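Long-range contacts in metallopeptidase containing co-catalytic metalloactive site (Shewanella denitrificans OS217, PDB 3B2Y), which probably acts as a zinc-dependent metallocarboxypeptidase of the M14 family and holds a nickel ion at its metal site in this crystal: residues S73-E78 against P107-T112; I25-A30 against G82-L87; S6-F11 against H118-F123; T168-V173 against C244-G249. All coordinates share one frame; numbering follows the deposited sequence. Where two conformers were deposited one is given.

Contact 1 (S73-E78 against P107-T112). With NI (nickel (II) ion), chain C.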
loop_
_atom_site.group_PDB
_atom_site.type_symbol
_atom_site.label_atom_id
_atom_site.label_comp_id
_atom_site.label_asym_id
_atom_site.label_seq_id
_atom_site.Cartn_x
_atom_site.Cartn_y
_atom_site.Cartn_z
ATOM N N SER A 73 2.433 -1.536 0.601
ATOM C CA SER A 73 1.312 -2.244 1.195
ATOM C C SER A 73 1.838 -3.150 2.274
ATOM O O SER A 73 3.055 -3.130 2.588
ATOM C CB SER A 73 0.581 -3.054 0.131
ATOM O OG SER A 73 -0.666 -3.552 0.591
ATOM N N GLY A 74 0.934 -3.978 2.784
ATOM C CA GLY A 74 1.262 -5.007 3.787
ATOM C C GLY A 74 1.821 -4.463 5.088
ATOM O O GLY A 74 2.613 -5.108 5.710
ATOM N N PHE A 75 1.359 -3.286 5.525
ATOM C CA PHE A 75 1.697 -2.813 6.876
ATOM C C PHE A 75 0.866 -3.601 7.925
ATOM O O PHE A 75 1.321 -3.768 9.053
ATOM C CB PHE A 75 1.367 -1.313 7.014
ATOM C CG PHE A 75 2.414 -0.417 6.422
ATOM C CD1 PHE A 75 2.435 -0.129 5.065
ATOM C CD2 PHE A 75 3.415 0.098 7.232
ATOM C CE1 PHE A 75 3.472 0.659 4.531
ATOM C CE2 PHE A 75 4.424 0.923 6.714
ATOM C CZ PHE A 75 4.480 1.175 5.382
ATOM N N HIS A 76 -0.387 -3.972 7.566
ATOM C CA HIS A 76 -1.309 -4.625 8.479
ATOM C C HIS A 76 -1.611 -6.006 7.939
ATOM O O HIS A 76 -2.053 -6.170 6.800
ATOM C CB HIS A 76 -2.560 -3.788 8.678
ATOM C CG HIS A 76 -2.293 -2.475 9.332
ATOM N ND1 HIS A 76 -2.859 -1.308 8.908
ATOM C CD2 HIS A 76 -1.473 -2.135 10.362
ATOM C CE1 HIS A 76 -2.454 -0.307 9.670
ATOM N NE2 HIS A 76 -1.609 -0.779 10.559
ATOM N N GLY A 77 -1.325 -7.019 8.736
ATOM C CA GLY A 77 -1.375 -8.370 8.223
ATOM C C GLY A 77 -2.722 -8.939 7.893
ATOM O O GLY A 77 -2.825 -9.860 7.101
ATOM N N GLU A 78 -3.767 -8.383 8.477
ATOM C CA GLU A 78 -5.138 -8.790 8.125
ATOM C C GLU A 78 -5.566 -8.160 6.770
ATOM O O GLU A 78 -6.598 -8.529 6.227
ATOM C CB GLU A 78 -6.129 -8.466 9.254
ATOM C CG GLU A 78 -6.792 -7.097 9.349
ATOM C CD GLU A 78 -5.874 -6.019 9.834
ATOM O OE1 GLU A 78 -4.660 -6.213 9.673
ATOM O OE2 GLU A 78 -6.346 -4.961 10.339
ATOM N N PRO A 107 6.211 -4.036 -1.165
ATOM C CA PRO A 107 5.053 -4.886 -1.246
ATOM C C PRO A 107 4.561 -5.390 0.110
ATOM O O PRO A 107 3.390 -5.700 0.249
ATOM C CB PRO A 107 5.573 -6.130 -2.029
ATOM C CG PRO A 107 6.773 -5.716 -2.679
ATOM C CD PRO A 107 7.383 -4.633 -1.804
ATOM N N LEU A 108 5.462 -5.550 1.071
ATOM C CA LEU A 108 5.121 -6.269 2.297
ATOM C C LEU A 108 5.988 -5.829 3.464
ATOM O O LEU A 108 7.060 -6.379 3.667
ATOM C CB LEU A 108 5.270 -7.763 2.093
ATOM C CG LEU A 108 4.900 -8.698 3.268
ATOM C CD1 LEU A 108 3.458 -8.338 3.859
ATOM C CD2 LEU A 108 5.017 -10.220 2.865
ATOM N N VAL A 109 5.514 -4.850 4.225
ATOM C CA VAL A 109 6.268 -4.251 5.317
ATOM C C VAL A 109 6.229 -5.089 6.632
ATOM O O VAL A 109 7.193 -5.105 7.410
ATOM C CB VAL A 109 5.742 -2.856 5.526
ATOM C CG1 VAL A 109 6.240 -2.234 6.835
ATOM C CG2 VAL A 109 6.057 -1.985 4.292
ATOM N N ASN A 110 5.160 -5.863 6.795
ATOM C CA ASN A 110 4.885 -6.623 7.999
ATOM C C ASN A 110 4.732 -8.155 7.702
ATOM O O ASN A 110 3.656 -8.717 7.717
ATOM C CB ASN A 110 3.611 -6.113 8.603
ATOM C CG ASN A 110 3.243 -6.802 9.917
ATOM O OD1 ASN A 110 4.006 -7.556 10.528
ATOM N ND2 ASN A 110 2.030 -6.501 10.372
ATOM N N PRO A 111 5.824 -8.801 7.345
ATOM C CA PRO A 111 5.645 -10.244 7.006
ATOM C C PRO A 111 5.218 -11.123 8.135
ATOM O O PRO A 111 4.465 -12.076 7.897
ATOM C CB PRO A 111 7.060 -10.632 6.565
ATOM C CG PRO A 111 7.957 -9.630 7.227
ATOM C CD PRO A 111 7.180 -8.358 7.096
ATOM N N THR A 112 5.601 -10.833 9.379
ATOM C CA THR A 112 5.148 -11.695 10.501
ATOM C C THR A 112 3.597 -11.613 10.741
ATOM O O THR A 112 2.961 -12.634 10.929
ATOM C CB THR A 112 5.943 -11.471 11.765
ATOM O OG1 THR A 112 5.656 -10.188 12.331
ATOM C CG2 THR A 112 7.445 -11.646 11.481
HETATM NI NI NI C . -4.400 -0.731 7.421
HETATM O O HOH W 1 -6.568 0.005 7.189
HETATM O O HOH W 2 -4.957 0.601 8.519
#

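Contact 2 (I25-A30 against G82-L87)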
loop_
_atom_site.group_PDB
_atom_site.type_symbol
_atom_site.label_atom_id
_atom_site.label_comp_id
_atom_site.label_asym_id
_atom_site.label_seq_id
_atom_site.Cartn_x
_atom_site.Cartn_y
_atom_site.Cartn_z
ATOM N N ILE A 25 2.668 -17.021 2.775
ATOM C CA ILE A 25 3.759 -16.043 2.563
ATOM C C ILE A 25 4.875 -16.616 1.667
ATOM O O ILE A 25 5.486 -15.907 0.875
ATOM C CB ILE A 25 4.302 -15.553 3.939
ATOM C CG1 ILE A 25 5.242 -14.369 3.770
ATOM C CG2 ILE A 25 4.983 -16.643 4.698
ATOM C CD1 ILE A 25 5.492 -13.567 5.089
ATOM N N ASP A 26 5.088 -17.938 1.709
ATOM C CA ASP A 26 6.096 -18.536 0.848
ATOM C C ASP A 26 5.686 -18.459 -0.623
ATOM O O ASP A 26 6.491 -18.134 -1.466
ATOM C CB ASP A 26 6.357 -20.002 1.238
ATOM C CG ASP A 26 7.091 -20.129 2.606
ATOM O OD1 ASP A 26 7.886 -19.225 2.984
ATOM O OD2 ASP A 26 6.895 -21.152 3.287
ATOM N N ALA A 27 4.415 -18.732 -0.901
ATOM C CA ALA A 27 3.857 -18.605 -2.246
ATOM C C ALA A 27 3.979 -17.167 -2.688
ATOM O O ALA A 27 4.351 -16.915 -3.826
ATOM C CB ALA A 27 2.392 -19.021 -2.275
ATOM N N PHE A 28 3.636 -16.244 -1.794
ATOM C CA PHE A 28 3.750 -14.807 -2.122
ATOM C C PHE A 28 5.156 -14.456 -2.578
ATOM O O PHE A 28 5.350 -13.900 -3.680
ATOM C CB PHE A 28 3.342 -13.948 -0.926
ATOM C CG PHE A 28 3.400 -12.472 -1.204
ATOM C CD1 PHE A 28 2.474 -11.865 -2.009
ATOM C CD2 PHE A 28 4.445 -11.725 -0.701
ATOM C CE1 PHE A 28 2.559 -10.529 -2.257
ATOM C CE2 PHE A 28 4.554 -10.400 -0.938
ATOM C CZ PHE A 28 3.645 -9.790 -1.729
ATOM N N TYR A 29 6.145 -14.811 -1.757
ATOM C CA TYR A 29 7.504 -14.426 -2.084
ATOM C C TYR A 29 7.948 -15.065 -3.419
ATOM O O TYR A 29 8.619 -14.417 -4.223
ATOM C CB TYR A 29 8.444 -14.804 -0.943
ATOM C CG TYR A 29 8.497 -13.800 0.180
ATOM C CD1 TYR A 29 9.168 -12.592 0.026
ATOM C CD2 TYR A 29 7.976 -14.078 1.428
ATOM C CE1 TYR A 29 9.269 -11.656 1.077
ATOM C CE2 TYR A 29 8.081 -13.129 2.487
ATOM C CZ TYR A 29 8.710 -11.939 2.296
ATOM O OH TYR A 29 8.754 -11.056 3.351
ATOM N N ALA A 30 7.621 -16.339 -3.608
ATOM C CA ALA A 30 7.874 -17.065 -4.887
ATOM C C ALA A 30 7.266 -16.388 -6.107
ATOM O O ALA A 30 7.968 -16.145 -7.096
ATOM C CB ALA A 30 7.412 -18.585 -4.775
ATOM N N GLY A 82 -3.922 -6.082 -0.203
ATOM C CA GLY A 82 -2.904 -5.149 -0.671
ATOM C C GLY A 82 -1.699 -5.825 -1.346
ATOM O O GLY A 82 -1.433 -5.615 -2.523
ATOM N N PRO A 83 -0.936 -6.619 -0.587
ATOM C CA PRO A 83 0.251 -7.226 -1.175
ATOM C C PRO A 83 -0.117 -8.142 -2.359
ATOM O O PRO A 83 0.550 -8.094 -3.397
ATOM C CB PRO A 83 0.874 -7.978 -0.010
ATOM C CG PRO A 83 0.322 -7.297 1.168
ATOM C CD PRO A 83 -1.059 -6.970 0.829
ATOM N N TRP A 84 -1.220 -8.905 -2.256
ATOM C CA TRP A 84 -1.647 -9.721 -3.411
ATOM C C TRP A 84 -2.150 -8.835 -4.591
ATOM O O TRP A 84 -1.958 -9.199 -5.749
ATOM C CB TRP A 84 -2.689 -10.797 -3.049
ATOM C CG TRP A 84 -2.171 -11.858 -2.135
ATOM C CD1 TRP A 84 -2.378 -11.942 -0.828
ATOM C CD2 TRP A 84 -1.356 -12.965 -2.500
ATOM N NE1 TRP A 84 -1.763 -13.053 -0.308
ATOM C CE2 TRP A 84 -1.128 -13.713 -1.328
ATOM C CE3 TRP A 84 -0.790 -13.406 -3.710
ATOM C CZ2 TRP A 84 -0.313 -14.817 -1.318
ATOM C CZ3 TRP A 84 -0.005 -14.543 -3.710
ATOM C CH2 TRP A 84 0.196 -15.265 -2.521
ATOM N N GLY A 85 -2.778 -7.694 -4.257
ATOM C CA GLY A 85 -3.173 -6.662 -5.230
ATOM C C GLY A 85 -1.972 -6.167 -6.003
ATOM O O GLY A 85 -2.017 -6.040 -7.242
HETATM N N MSE A 86 -0.862 -5.937 -5.306
HETATM C CA MSE A 86 0.353 -5.516 -5.996
HETATM C C MSE A 86 0.921 -6.559 -6.926
HETATM O O MSE A 86 1.402 -6.251 -7.996
HETATM C CB MSE A 86 1.411 -5.070 -5.001
HETATM C CG MSE A 86 2.451 -4.145 -5.678
HETATM SE SE MSE A 86 3.743 -3.515 -4.366
HETATM C CE MSE A 86 2.391 -2.794 -3.078
ATOM N N LEU A 87 0.908 -7.810 -6.498
ATOM C CA LEU A 87 1.341 -8.901 -7.342
ATOM C C LEU A 87 0.499 -9.028 -8.614
ATOM O O LEU A 87 1.040 -9.301 -9.706
ATOM C CB LEU A 87 1.367 -10.194 -6.536
ATOM C CG LEU A 87 2.003 -11.434 -7.103
ATOM C CD1 LEU A 87 3.387 -11.135 -7.686
ATOM C CD2 LEU A 87 2.089 -12.412 -5.940
#

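Contact 3 (S6-F11 against H118-F123)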
loop_
_atom_site.group_PDB
_atom_site.type_symbol
_atom_site.label_atom_id
_atom_site.label_comp_id
_atom_site.label_asym_id
_atom_site.label_seq_id
_atom_site.Cartn_x
_atom_site.Cartn_y
_atom_site.Cartn_z
ATOM N N SER A 6 -11.107 -6.985 18.645
ATOM C CA SER A 6 -9.696 -7.116 18.963
ATOM C C SER A 6 -8.832 -6.851 17.748
ATOM O O SER A 6 -9.108 -7.382 16.683
ATOM C CB SER A 6 -9.339 -8.508 19.510
ATOM O OG SER A 6 -7.960 -8.582 19.910
ATOM N N PRO A 7 -7.768 -6.042 17.917
ATOM C CA PRO A 7 -6.733 -5.925 16.895
ATOM C C PRO A 7 -5.844 -7.161 16.771
ATOM O O PRO A 7 -5.047 -7.222 15.869
ATOM C CB PRO A 7 -5.887 -4.739 17.366
ATOM C CG PRO A 7 -6.155 -4.637 18.838
ATOM C CD PRO A 7 -7.506 -5.171 19.080
ATOM N N PHE A 8 -5.955 -8.119 17.691
ATOM C CA PHE A 8 -5.113 -9.315 17.670
ATOM C C PHE A 8 -5.821 -10.429 16.858
ATOM O O PHE A 8 -5.254 -11.474 16.618
ATOM C CB PHE A 8 -4.813 -9.794 19.104
ATOM C CG PHE A 8 -3.868 -8.878 19.849
ATOM C CD1 PHE A 8 -2.497 -9.000 19.690
ATOM C CD2 PHE A 8 -4.360 -7.852 20.663
ATOM C CE1 PHE A 8 -1.613 -8.145 20.353
ATOM C CE2 PHE A 8 -3.486 -6.981 21.330
ATOM C CZ PHE A 8 -2.117 -7.136 21.173
ATOM N N GLU A 9 -7.013 -10.167 16.358
ATOM C CA GLU A 9 -7.753 -11.186 15.601
ATOM C C GLU A 9 -7.115 -11.509 14.252
ATOM O O GLU A 9 -6.688 -10.592 13.527
ATOM C CB GLU A 9 -9.188 -10.724 15.354
ATOM C CG GLU A 9 -9.976 -11.759 14.576
ATOM C CD GLU A 9 -11.407 -11.787 14.918
ATOM O OE1 GLU A 9 -11.742 -11.342 16.036
ATOM O OE2 GLU A 9 -12.192 -12.303 14.083
ATOM N N SER A 10 -7.087 -12.809 13.915
ATOM C CA SER A 10 -6.606 -13.279 12.597
ATOM C C SER A 10 -7.723 -13.471 11.587
ATOM O O SER A 10 -8.817 -13.926 11.937
ATOM C CB SER A 10 -5.871 -14.594 12.753
ATOM O OG SER A 10 -4.676 -14.441 13.475
ATOM N N PHE A 11 -7.436 -13.095 10.325
ATOM C CA PHE A 11 -8.375 -13.174 9.204
ATOM C C PHE A 11 -7.632 -13.780 8.035
ATOM O O PHE A 11 -6.507 -13.343 7.744
ATOM C CB PHE A 11 -8.849 -11.792 8.782
ATOM C CG PHE A 11 -9.574 -11.040 9.843
ATOM C CD1 PHE A 11 -8.882 -10.325 10.788
ATOM C CD2 PHE A 11 -10.957 -11.087 9.918
ATOM C CE1 PHE A 11 -9.549 -9.617 11.782
ATOM C CE2 PHE A 11 -11.628 -10.385 10.876
ATOM C CZ PHE A 11 -10.915 -9.657 11.834
ATOM N N HIS A 118 -2.912 -11.229 10.951
ATOM C CA HIS A 118 -3.366 -10.202 11.903
ATOM C C HIS A 118 -2.618 -8.885 11.723
ATOM O O HIS A 118 -1.527 -8.835 11.213
ATOM C CB HIS A 118 -3.303 -10.697 13.372
ATOM C CG HIS A 118 -1.956 -11.165 13.843
ATOM N ND1 HIS A 118 -0.806 -10.422 13.712
ATOM C CD2 HIS A 118 -1.602 -12.261 14.550
ATOM C CE1 HIS A 118 0.210 -11.074 14.246
ATOM N NE2 HIS A 118 -0.243 -12.188 14.775
ATOM N N ARG A 119 -3.225 -7.844 12.241
ATOM C CA ARG A 119 -2.803 -6.481 12.019
ATOM C C ARG A 119 -1.400 -6.226 12.504
ATOM O O ARG A 119 -0.597 -5.626 11.791
ATOM C CB ARG A 119 -3.740 -5.617 12.809
ATOM C CG ARG A 119 -3.567 -4.101 12.703
ATOM C CD ARG A 119 -4.810 -3.462 13.325
ATOM N NE ARG A 119 -4.787 -2.037 13.068
ATOM C CZ ARG A 119 -5.127 -1.496 11.901
ATOM N NH1 ARG A 119 -5.534 -2.245 10.885
ATOM N NH2 ARG A 119 -5.027 -0.187 11.748
ATOM N N PHE A 120 -1.102 -6.688 13.723
ATOM C CA PHE A 120 0.235 -6.374 14.294
ATOM C C PHE A 120 1.308 -7.297 13.786
ATOM O O PHE A 120 1.052 -8.344 13.201
ATOM C CB PHE A 120 0.192 -6.440 15.775
ATOM C CG PHE A 120 -0.752 -5.474 16.389
ATOM C CD1 PHE A 120 -1.026 -4.247 15.780
ATOM C CD2 PHE A 120 -1.347 -5.775 17.586
ATOM C CE1 PHE A 120 -1.872 -3.347 16.378
ATOM C CE2 PHE A 120 -2.225 -4.868 18.187
ATOM C CZ PHE A 120 -2.451 -3.655 17.581
ATOM N N ASN A 121 2.554 -6.932 14.066
ATOM C CA ASN A 121 3.606 -7.858 13.868
ATOM C C ASN A 121 3.516 -8.820 15.033
ATOM O O ASN A 121 2.719 -8.706 15.965
ATOM C CB ASN A 121 4.988 -7.165 13.774
ATOM C CG ASN A 121 5.347 -6.363 15.020
ATOM O OD1 ASN A 121 4.793 -6.560 16.113
ATOM N ND2 ASN A 121 6.349 -5.486 14.869
ATOM N N ARG A 122 4.392 -9.759 15.020
ATOM C CA ARG A 122 4.283 -10.801 16.045
ATOM C C ARG A 122 4.712 -10.359 17.448
ATOM O O ARG A 122 4.600 -11.118 18.412
ATOM C CB ARG A 122 5.037 -11.993 15.570
ATOM C CG ARG A 122 6.447 -12.034 15.880
ATOM C CD ARG A 122 6.755 -13.480 16.190
ATOM N NE ARG A 122 8.174 -13.633 16.107
ATOM C CZ ARG A 122 8.978 -13.612 17.161
ATOM N NH1 ARG A 122 8.496 -13.522 18.414
ATOM N NH2 ARG A 122 10.287 -13.735 16.949
ATOM N N PHE A 123 5.286 -9.154 17.516
ATOM C CA PHE A 123 5.635 -8.499 18.757
ATOM C C PHE A 123 4.535 -7.562 19.297
ATOM O O PHE A 123 4.712 -6.919 20.353
ATOM C CB PHE A 123 6.987 -7.767 18.625
ATOM C CG PHE A 123 8.039 -8.504 17.794
ATOM C CD1 PHE A 123 8.760 -9.588 18.291
ATOM C CD2 PHE A 123 8.321 -8.079 16.521
ATOM C CE1 PHE A 123 9.718 -10.226 17.498
ATOM C CE2 PHE A 123 9.280 -8.711 15.723
ATOM C CZ PHE A 123 9.973 -9.776 16.203
HETATM O O HOH W 3 -6.087 -8.004 13.377
HETATM O O HOH W 4 -2.663 -8.391 15.383
#

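Contact 4 (T168-V173 against C244-G249). With NI (nickel (II) ion), chain C.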
loop_
_atom_site.group_PDB
_atom_site.type_symbol
_atom_site.label_atom_id
_atom_site.label_comp_id
_atom_site.label_asym_id
_atom_site.label_seq_id
_atom_site.Cartn_x
_atom_site.Cartn_y
_atom_site.Cartn_z
ATOM N N THR A 168 -0.403 3.995 -0.617
ATOM C CA THR A 168 -0.459 2.839 0.255
ATOM C C THR A 168 -1.810 2.150 0.073
ATOM O O THR A 168 -2.924 2.807 -0.043
ATOM C CB THR A 168 -0.278 3.208 1.757
ATOM O OG1 THR A 168 -1.300 4.117 2.153
ATOM C CG2 THR A 168 1.014 3.888 2.007
ATOM N N CYS A 169 -1.731 0.828 0.039
ATOM C CA CYS A 169 -2.904 0.015 -0.204
ATOM C C CYS A 169 -3.238 -0.740 1.048
ATOM O O CYS A 169 -2.593 -1.758 1.364
ATOM C CB CYS A 169 -2.606 -0.955 -1.338
ATOM S SG CYS A 169 -2.554 0.039 -2.901
ATOM N N HIS A 170 -4.224 -0.215 1.745
ATOM C CA HIS A 170 -4.814 -0.813 2.913
ATOM C C HIS A 170 -6.213 -1.437 2.733
ATOM O O HIS A 170 -6.880 -1.354 1.685
ATOM C CB HIS A 170 -4.897 0.256 4.028
ATOM C CG HIS A 170 -3.553 0.642 4.604
ATOM N ND1 HIS A 170 -3.196 0.412 5.922
ATOM C CD2 HIS A 170 -2.509 1.290 4.042
ATOM C CE1 HIS A 170 -1.963 0.853 6.121
ATOM N NE2 HIS A 170 -1.531 1.407 5.002
ATOM N N GLU A 171 -6.682 -2.042 3.803
ATOM C CA GLU A 171 -8.041 -2.509 3.835
ATOM C C GLU A 171 -8.649 -2.175 5.174
ATOM O O GLU A 171 -7.964 -2.092 6.191
ATOM C CB GLU A 171 -8.138 -4.015 3.631
ATOM C CG GLU A 171 -7.396 -4.646 2.436
ATOM C CD GLU A 171 -8.060 -5.972 2.021
ATOM O OE1 GLU A 171 -9.099 -5.895 1.313
ATOM O OE2 GLU A 171 -7.525 -7.083 2.371
ATOM N N ASP A 172 -9.942 -2.057 5.178
ATOM C CA ASP A 172 -10.680 -1.889 6.413
ATOM C C ASP A 172 -11.483 -3.179 6.604
ATOM O O ASP A 172 -12.546 -3.394 5.977
ATOM C CB ASP A 172 -11.532 -0.645 6.345
ATOM C CG ASP A 172 -12.148 -0.277 7.703
ATOM O OD1 ASP A 172 -12.446 -1.213 8.474
ATOM O OD2 ASP A 172 -12.335 0.939 7.967
ATOM N N VAL A 173 -11.002 -4.015 7.518
ATOM C CA VAL A 173 -11.363 -5.452 7.504
ATOM C C VAL A 173 -12.826 -5.730 7.766
ATOM O O VAL A 173 -13.379 -6.711 7.276
ATOM C CB VAL A 173 -10.454 -6.291 8.480
ATOM C CG1 VAL A 173 -10.742 -5.933 9.938
ATOM C CG2 VAL A 173 -10.651 -7.774 8.261
ATOM N N CYS A 244 -4.104 6.751 0.634
ATOM C CA CYS A 244 -4.180 5.431 1.243
ATOM C C CYS A 244 -5.538 4.871 0.879
ATOM O O CYS A 244 -6.567 5.426 1.311
ATOM C CB CYS A 244 -4.020 5.592 2.740
ATOM S SG CYS A 244 -4.276 4.090 3.688
ATOM N N SER A 245 -5.569 3.854 0.021
ATOM C CA SER A 245 -6.857 3.247 -0.309
ATOM C C SER A 245 -7.248 2.277 0.792
ATOM O O SER A 245 -6.392 1.643 1.453
ATOM C CB SER A 245 -6.809 2.559 -1.656
ATOM O OG SER A 245 -5.696 1.714 -1.756
ATOM N N GLU A 246 -8.549 2.134 0.977
ATOM C CA GLU A 246 -9.100 1.206 1.944
ATOM C C GLU A 246 -10.177 0.364 1.256
ATOM O O GLU A 246 -11.334 0.847 1.098
ATOM C CB GLU A 246 -9.746 1.978 3.088
ATOM C CG GLU A 246 -8.766 2.761 3.971
ATOM C CD GLU A 246 -8.050 1.894 4.993
ATOM O OE1 GLU A 246 -8.312 0.669 5.050
ATOM O OE2 GLU A 246 -7.208 2.450 5.739
ATOM N N THR A 247 -9.816 -0.856 0.844
ATOM C CA THR A 247 -10.823 -1.824 0.360
ATOM C C THR A 247 -11.542 -2.526 1.552
ATOM O O THR A 247 -10.963 -2.696 2.646
ATOM C CB THR A 247 -10.207 -2.804 -0.671
ATOM O OG1 THR A 247 -9.003 -3.377 -0.148
ATOM C CG2 THR A 247 -9.863 -2.068 -2.013
ATOM N N PRO A 248 -12.822 -2.900 1.376
ATOM C CA PRO A 248 -13.624 -3.520 2.431
ATOM C C PRO A 248 -13.304 -4.998 2.628
ATOM O O PRO A 248 -13.453 -5.790 1.683
ATOM C CB PRO A 248 -15.054 -3.374 1.916
ATOM C CG PRO A 248 -14.921 -3.180 0.426
ATOM C CD PRO A 248 -13.583 -2.672 0.137
ATOM N N GLY A 249 -12.917 -5.376 3.840
ATOM C CA GLY A 249 -12.492 -6.759 4.097
ATOM C C GLY A 249 -13.602 -7.800 4.151
ATOM O O GLY A 249 -13.340 -9.034 4.127
HETATM NI NI NI C . -4.400 -0.731 7.421
HETATM O O HOH W 5 -6.583 -0.483 -0.834
HETATM O O HOH W 1 -6.568 0.005 7.189
HETATM O O HOH W 2 -4.957 0.601 8.519
#

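Contact 1 (S73-E78 against P107-T112)
Asn110 reaches the loop at Gly74 and Phe75 with both its backbone and its side chain. Its backbone N donates to Gly74 O at 2.9 Å. CB rests against the same Gly74 O (3.2 Å) and also borders Phe75 O. CG stands anti to the backbone N (chi1 -178°), which carries the amide on to Phe75, where ND2 donates to Phe75 O at 3.1 Å from above the carbonyl plane. The other branch, OD1, accepts from Gly113 N, making Asn110 the N-cap of helix 111-115, and the two bonds together set the rotation of the amide.

The carbonyl that accepts the ND2 bond lies one residue before His76, in the loop between strand 68-73 and helix 81-92 that bears the His-x-x-Glu zinc motif of M14 peptidases. His76 ND1 binds the nickel ion at 2.2 Å; Glu79 and His170 are the other protein ligands, and Asn126 holds NE2 on the far side of the ring.

Gly74 has a positive phi (61°), and a CB there would run into Leu108 CD1. Val109 lays CG2 over one face of the Phe75 ring, 3.9 Å from its centroid, as a CH-pi contact, while Val109 CG1 touches Phe75 CE2 at 3.6 Å. An alanine in place of Phe75 would probably leave both methyls of Val109 facing a gap. A weak bond from Val109 N to Ser73 O (3.4 Å) adds a second backbone link.

Contact 2 (I25-A30 against G82-L87)
Phe28 and Trp84 form the one aromatic pair between the two segments, a T-shaped stack with planes at 79° and centroids 5.2 Å apart. Phe28 supplies the edge: CD1 hangs over the Trp84 face, displaced toward the rim. With CG anti to the backbone N (chi1 -178°), the Phe28 ring extends from its helix into the angle between Trp84 and Pro83.

Apolar contacts flank this stack. Phe28 CZ meets Pro83 CB at 3.7 Å, and Leu87 CD2 lies 4.0 Å from Phe28 CD1. The far corner of the indole reaches the backbone of the other helix, where Trp84 CH2 is 3.6 Å from Phe28 CA and also brushes Ala27.

No hydrogen bond crosses the contact, although Phe28 CE1 comes to 3.4 Å from Pro83 O, which lies in the plane of the ring at its edge. Trp84 NE1 instead donates to Ser22 O. A leucine in place of Trp84 lacks the indole, and would probably leave the Phe28 edge without a ring face to meet and Ser22 O without this donor.

The two helical segments run roughly parallel, their axes 11.1 Å apart at an angle of 29°. Helix 81-92 is the connection between parallel strands 68-73 and 102-106, a beta-alpha-beta crossover of the M14 alpha/beta fold, here packed against helix 25-39.

Contact 3 (S6-F11 against H118-F123)
Phe8 and Phe120 each set the ring anti to the carbonyl carbon (chi1 -71° and -61°), and these torsions bring the rings together in a T-shaped stack with planes at 82°. Phe120 presents its edge: CD2 and CE2 lie over one face of Phe8, with CD2 3.7 Å from Phe8 CE1. The end of the same edge touches Pro7, whose CB is 3.6 Å from Phe120 CZ, so Pro7 and Phe8, the middle residues of a type I beta turn, share one ring. Ser6 OG accepts from Phe8 N in an ST turn that overlaps the beta turn.

Polar links between the two segments run through water. One water donates to Pro7 O (2.8 Å) and Glu9 O (2.7 Å) and accepts from Arg119 N; a second joins Pro7 O at 2.7 Å to Phe120 N at 2.8 Å. Next to them His118 CB lies against Glu9 O.

Arg119 offers its CB to Pro7 O, while NH1 forms a salt bridge with Glu78 and a hydrogen bond with Glu79, close to the nickel ion. Direct bonds from Ser10 OG to Ala116 O and between the backbones of Phe11 and Gly117 hold the chain alongside; between the segments themselves, an apolar ring patch adjoins carbonyl and amide groups satisfied through two waters.

Contact 4 (T168-V173 against C244-G249)
His170 O is gripped by two donors: Thr247 N of the adjoining strand at 3.1 Å, and a water at 2.7 Å that also accepts from Ser245 OG. The rest of the pairing follows the same parallel course. Ser245 N donates to Thr168 O (2.8 Å), its own O receives His170 N, and Thr247 O takes Asp172 N at 2.8 Å. Gly249 N closes the run on Asp172 O, coming from well above that carbonyl plane; a CB on Gly249 would collide with Val173 O.

Strands 165-172 and 242-248 are neighbours in the middle of the mixed central sheet of the M14 fold, and their two faces do different work. Cys169, Glu171, Ser245 and Thr247 point to one side, where helix 253-271 packs. There Thr247 OG1 donates to Glu171 OE1 at 2.9 Å, meeting the carboxylate on its anti side; Arg256 pairs with the same oxygen, while OE2 takes Ala81 N.

His170, Cys244 and Glu246 occupy the opposite face, which bears the metal. The ring of His170 stands anti to its carbonyl carbon (chi1 -70°) and places ND1 2.2 Å from the nickel ion, alongside His76 and Glu79. Cys244 SG approaches obliquely, 3.3 Å from His170 CD2. Glu246, predicted to be the proton donor/acceptor, has a chain bent at chi2 (-80°) that folds its carboxylate back beside His170 CB. A nickel-bound water lies 2.9 Å from Glu246 OE2.

Contacts 1, 2 and 4 are buried, whereas contact 3 lies at the surface, about 18 Å from the centre of the chain to its own centre. Contacts 1 and 4 share the nickel ion: the first supplies His76 from a loop, the second His170 from a sheet strand, and Ser73 OG joins them through Cys169 O. Contact 1 mixes backbone and amide bonds with a CH-pi contact, while backbone bonds dominate contact 4. Contact 2 is made of ring and apolar contacts, with no hydrogen bond between its segments, and lies beside contact 1, where Pro83 touches Pro107. Contact 3 joins its segments by water and rings; Arg119 ties it to contact 1, and Phe11 against Val173 to contact 4.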